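Local structure of CaaX farnesyltransferase beta subunit Ram1 (Aspergillus fumigatus, 4LNG) at residues M154-L159 / T434-T439. The protein probably forms the peptide-binding subunit of the zinc-dependent enzyme that transfers a farnesyl group from farnesyl diphosphate to a cysteine near a protein's C-terminus. Residues are numbered along the deposited sequence; the frame is centred on the assembly and turned at random.
Sequences MVYWAL and TCYALT. With JAN (6-[(S)-amino(4-chlorophenyl)(1-methyl-1H-imidazol-5-yl)methyl]-4-(3-chlorophenyl)-1-methylquinolin-2(1H)-one), chain F.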
loop_
_atom_site.group_PDB
_atom_site.type_symbol
_atom_site.label_atom_id
_atom_site.label_comp_id
_atom_site.label_asym_id
_atom_site.label_seq_id
_atom_site.Cartn_x
_atom_site.Cartn_y
_atom_site.Cartn_z
ATOM N N MET B 154 -0.204 -4.473 -16.331
ATOM C CA MET B 154 0.994 -4.393 -17.161
ATOM C C MET B 154 0.869 -3.315 -18.232
ATOM O O MET B 154 1.848 -2.645 -18.565
ATOM C CB MET B 154 1.298 -5.749 -17.795
ATOM C CG MET B 154 1.425 -6.871 -16.778
ATOM S SD MET B 154 1.610 -8.486 -17.549
ATOM C CE MET B 154 3.185 -8.277 -18.359
ATOM N N VAL B 155 -0.337 -3.145 -18.761
ATOM C CA VAL B 155 -0.594 -2.086 -19.726
ATOM C C VAL B 155 -0.471 -0.717 -19.065
ATOM O O VAL B 155 0.147 0.197 -19.614
ATOM C CB VAL B 155 -1.988 -2.235 -20.363
ATOM C CG1 VAL B 155 -2.308 -1.031 -21.239
ATOM C CG2 VAL B 155 -2.054 -3.519 -21.177
ATOM N N TYR B 156 -1.046 -0.585 -17.877
ATOM C CA TYR B 156 -1.011 0.679 -17.152
ATOM C C TYR B 156 0.409 1.115 -16.774
ATOM O O TYR B 156 0.792 2.260 -17.013
ATOM C CB TYR B 156 -1.887 0.619 -15.895
ATOM C CG TYR B 156 -1.564 1.738 -14.936
ATOM C CD1 TYR B 156 -1.956 3.045 -15.207
ATOM C CD2 TYR B 156 -0.829 1.497 -13.781
ATOM C CE1 TYR B 156 -1.634 4.081 -14.343
ATOM C CE2 TYR B 156 -0.509 2.517 -12.912
ATOM C CZ TYR B 156 -0.915 3.807 -13.194
ATOM O OH TYR B 156 -0.590 4.817 -12.320
ATOM N N TRP B 157 1.177 0.206 -16.178
ATOM C CA TRP B 157 2.534 0.514 -15.726
ATOM C C TRP B 157 3.405 1.016 -16.880
ATOM O O TRP B 157 4.158 1.983 -16.729
ATOM C CB TRP B 157 3.184 -0.715 -15.080
ATOM C CG TRP B 157 2.513 -1.173 -13.812
ATOM C CD1 TRP B 157 1.915 -0.391 -12.866
ATOM C CD2 TRP B 157 2.364 -2.528 -13.365
ATOM N NE1 TRP B 157 1.408 -1.177 -11.852
ATOM C CE2 TRP B 157 1.670 -2.492 -12.139
ATOM C CE3 TRP B 157 2.756 -3.767 -13.882
ATOM C CZ2 TRP B 157 1.356 -3.648 -11.422
ATOM C CZ3 TRP B 157 2.442 -4.914 -13.170
ATOM C CH2 TRP B 157 1.753 -4.845 -11.954
ATOM N N ALA B 158 3.290 0.365 -18.033
ATOM C CA ALA B 158 4.059 0.765 -19.209
ATOM C C ALA B 158 3.632 2.126 -19.757
ATOM O O ALA B 158 4.478 2.973 -20.051
ATOM C CB ALA B 158 3.973 -0.298 -20.289
ATOM N N LEU B 159 2.327 2.336 -19.903
ATOM C CA LEU B 159 1.815 3.607 -20.413
ATOM C C LEU B 159 2.147 4.753 -19.462
ATOM O O LEU B 159 2.485 5.853 -19.898
ATOM C CB LEU B 159 0.302 3.540 -20.636
ATOM C CG LEU B 159 -0.194 2.672 -21.792
ATOM C CD1 LEU B 159 -1.713 2.628 -21.809
ATOM C CD2 LEU B 159 0.347 3.177 -23.124
ATOM N N THR B 434 9.471 -0.046 -12.361
ATOM C CA THR B 434 9.849 1.022 -13.281
ATOM C C THR B 434 8.825 2.151 -13.208
ATOM O O THR B 434 9.184 3.317 -13.048
ATOM C CB THR B 434 9.971 0.514 -14.733
ATOM O OG1 THR B 434 11.003 -0.474 -14.807
ATOM C CG2 THR B 434 10.314 1.660 -15.677
ATOM N N CYS B 435 7.546 1.793 -13.302
ATOM C CA CYS B 435 6.470 2.775 -13.212
ATOM C C CYS B 435 6.535 3.591 -11.920
ATOM O O CYS B 435 6.514 4.820 -11.954
ATOM C CB CYS B 435 5.100 2.090 -13.341
ATOM S SG CYS B 435 3.667 3.144 -12.979
ATOM N N TYR B 436 6.636 2.914 -10.782
ATOM C CA TYR B 436 6.489 3.608 -9.507
ATOM C C TYR B 436 7.736 4.349 -9.026
ATOM O O TYR B 436 7.624 5.334 -8.302
ATOM C CB TYR B 436 5.900 2.680 -8.436
ATOM C CG TYR B 436 4.449 2.355 -8.723
ATOM C CD1 TYR B 436 3.509 3.373 -8.854
ATOM C CD2 TYR B 436 4.022 1.041 -8.884
ATOM C CE1 TYR B 436 2.176 3.093 -9.125
ATOM C CE2 TYR B 436 2.684 0.750 -9.159
ATOM C CZ TYR B 436 1.772 1.781 -9.276
ATOM O OH TYR B 436 0.452 1.510 -9.553
ATOM N N ALA B 437 8.914 3.904 -9.447
ATOM C CA ALA B 437 10.129 4.664 -9.166
ATOM C C ALA B 437 10.124 5.977 -9.960
ATOM O O ALA B 437 10.525 7.021 -9.449
ATOM C CB ALA B 437 11.375 3.839 -9.485
ATOM N N LEU B 438 9.657 5.923 -11.203
ATOM C CA LEU B 438 9.567 7.130 -12.024
ATOM C C LEU B 438 8.480 8.067 -11.508
ATOM O O LEU B 438 8.624 9.290 -11.567
ATOM C CB LEU B 438 9.309 6.780 -13.491
ATOM C CG LEU B 438 10.433 6.057 -14.237
ATOM C CD1 LEU B 438 9.972 5.651 -15.629
ATOM C CD2 LEU B 438 11.671 6.936 -14.318
ATOM N N THR B 439 7.386 7.494 -11.015
ATOM C CA THR B 439 6.306 8.295 -10.446
ATOM C C THR B 439 6.816 9.072 -9.235
ATOM O O THR B 439 6.528 10.260 -9.080
ATOM C CB THR B 439 5.100 7.421 -10.047
ATOM O OG1 THR B 439 4.516 6.850 -11.225
ATOM C CG2 THR B 439 4.047 8.253 -9.326
HETATM C C1 JAN F . 4.976 -5.998 -1.646
HETATM N N1 JAN F . 5.590 -5.540 -2.975
HETATM C C2 JAN F . 6.440 -4.557 -2.899
HETATM N N2 JAN F . 6.999 -4.422 -4.019
HETATM C C3 JAN F . 6.533 -5.237 -5.078
HETATM C C4 JAN F . 5.695 -6.160 -4.261
HETATM C C5 JAN F . 4.729 -7.399 -4.810
HETATM C C6 JAN F . 3.285 -6.946 -4.408
HETATM C C7 JAN F . 2.886 -5.702 -4.754
HETATM C C8 JAN F . 1.565 -5.215 -4.711
HETATM C C9 JAN F . 0.834 -6.529 -4.381
HETATM CL CL1 JAN F . -1.022 -5.975 -4.478
HETATM C C10 JAN F . 1.131 -7.662 -4.070
HETATM C C11 JAN F . 2.546 -7.942 -4.067
HETATM N N3 JAN F . 5.050 -8.430 -3.878
HETATM C C12 JAN F . 5.155 -7.458 -6.284
HETATM C C13 JAN F . 4.238 -7.338 -7.118
HETATM C C14 JAN F . 4.593 -7.679 -8.407
HETATM C C15 JAN F . 6.428 -7.988 -6.360
HETATM C C16 JAN F . 6.937 -8.193 -7.872
HETATM C C17 JAN F . 5.744 -7.815 -8.795
HETATM N N4 JAN F . 6.249 -8.163 -10.131
HETATM C C18 JAN F . 7.763 -8.487 -10.391
HETATM C C19 JAN F . 5.444 -7.798 -11.163
HETATM O O1 JAN F . 5.914 -7.970 -12.315
HETATM C C20 JAN F . 4.169 -7.457 -10.743
HETATM C C21 JAN F . 3.635 -7.491 -9.501
HETATM C C22 JAN F . 2.257 -7.078 -9.221
HETATM C C23 JAN F . 2.001 -5.758 -8.631
HETATM C C24 JAN F . 0.624 -5.617 -8.496
HETATM CL CL2 JAN F . 0.168 -4.056 -7.760
HETATM C C25 JAN F . -0.518 -6.564 -8.695
HETATM C C26 JAN F . -0.056 -7.701 -9.462
HETATM C C27 JAN F . 1.226 -7.895 -9.572
HETATM O O HOH W 1 -1.206 3.633 -9.706
#
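Tyr436 OH reaches the edges of two rings across the contact: that of Tyr156 at CE2 (3.6 Å) and that of the Trp157 indole. One face of the Tyr436 ring carries Cys435 SG over its centre, and a water sits at its edge; Met154 N lies above one indole face, offset toward the rim. The two tyrosine side chains cross at about a right angle. Tyr436 CE2 comes within 3.5 Å of Trp157 NE1, the ring planes inclined at 72°, an oblique pairing without a hydrogen bond. The long indole spans from Tyr436, at its NE1 side, to the chlorophenyl-quinolinone inhibitor, whose C24 lies at the indole edge and whose C23 is 3.5 Å from Trp157 CH2.

Between helices 151-164 and 431-444, whose axes over these segments approach to 9.1 Å at 38°, Cys435 is small enough to let the backbones close in. Its CB packs on Trp157 CB at 3.8 Å, and SG, anti to the backbone N (chi1 170°), makes oblique sulfur-aromatic contacts with Tyr156 and Trp157.

The water joins the phenols, 2.9 Å from Tyr156 OH, to which it donates, and 2.7 Å from Tyr436 OH; Tyr156 OH also bonds to Val499 O. In this alpha-alpha toroid, the contact thus couples apolar, polarisable surfaces with a water bridging two phenol oxygens, Tyr436 lying beside the zinc ligand Cys367 and Trp157 against the inhibitor.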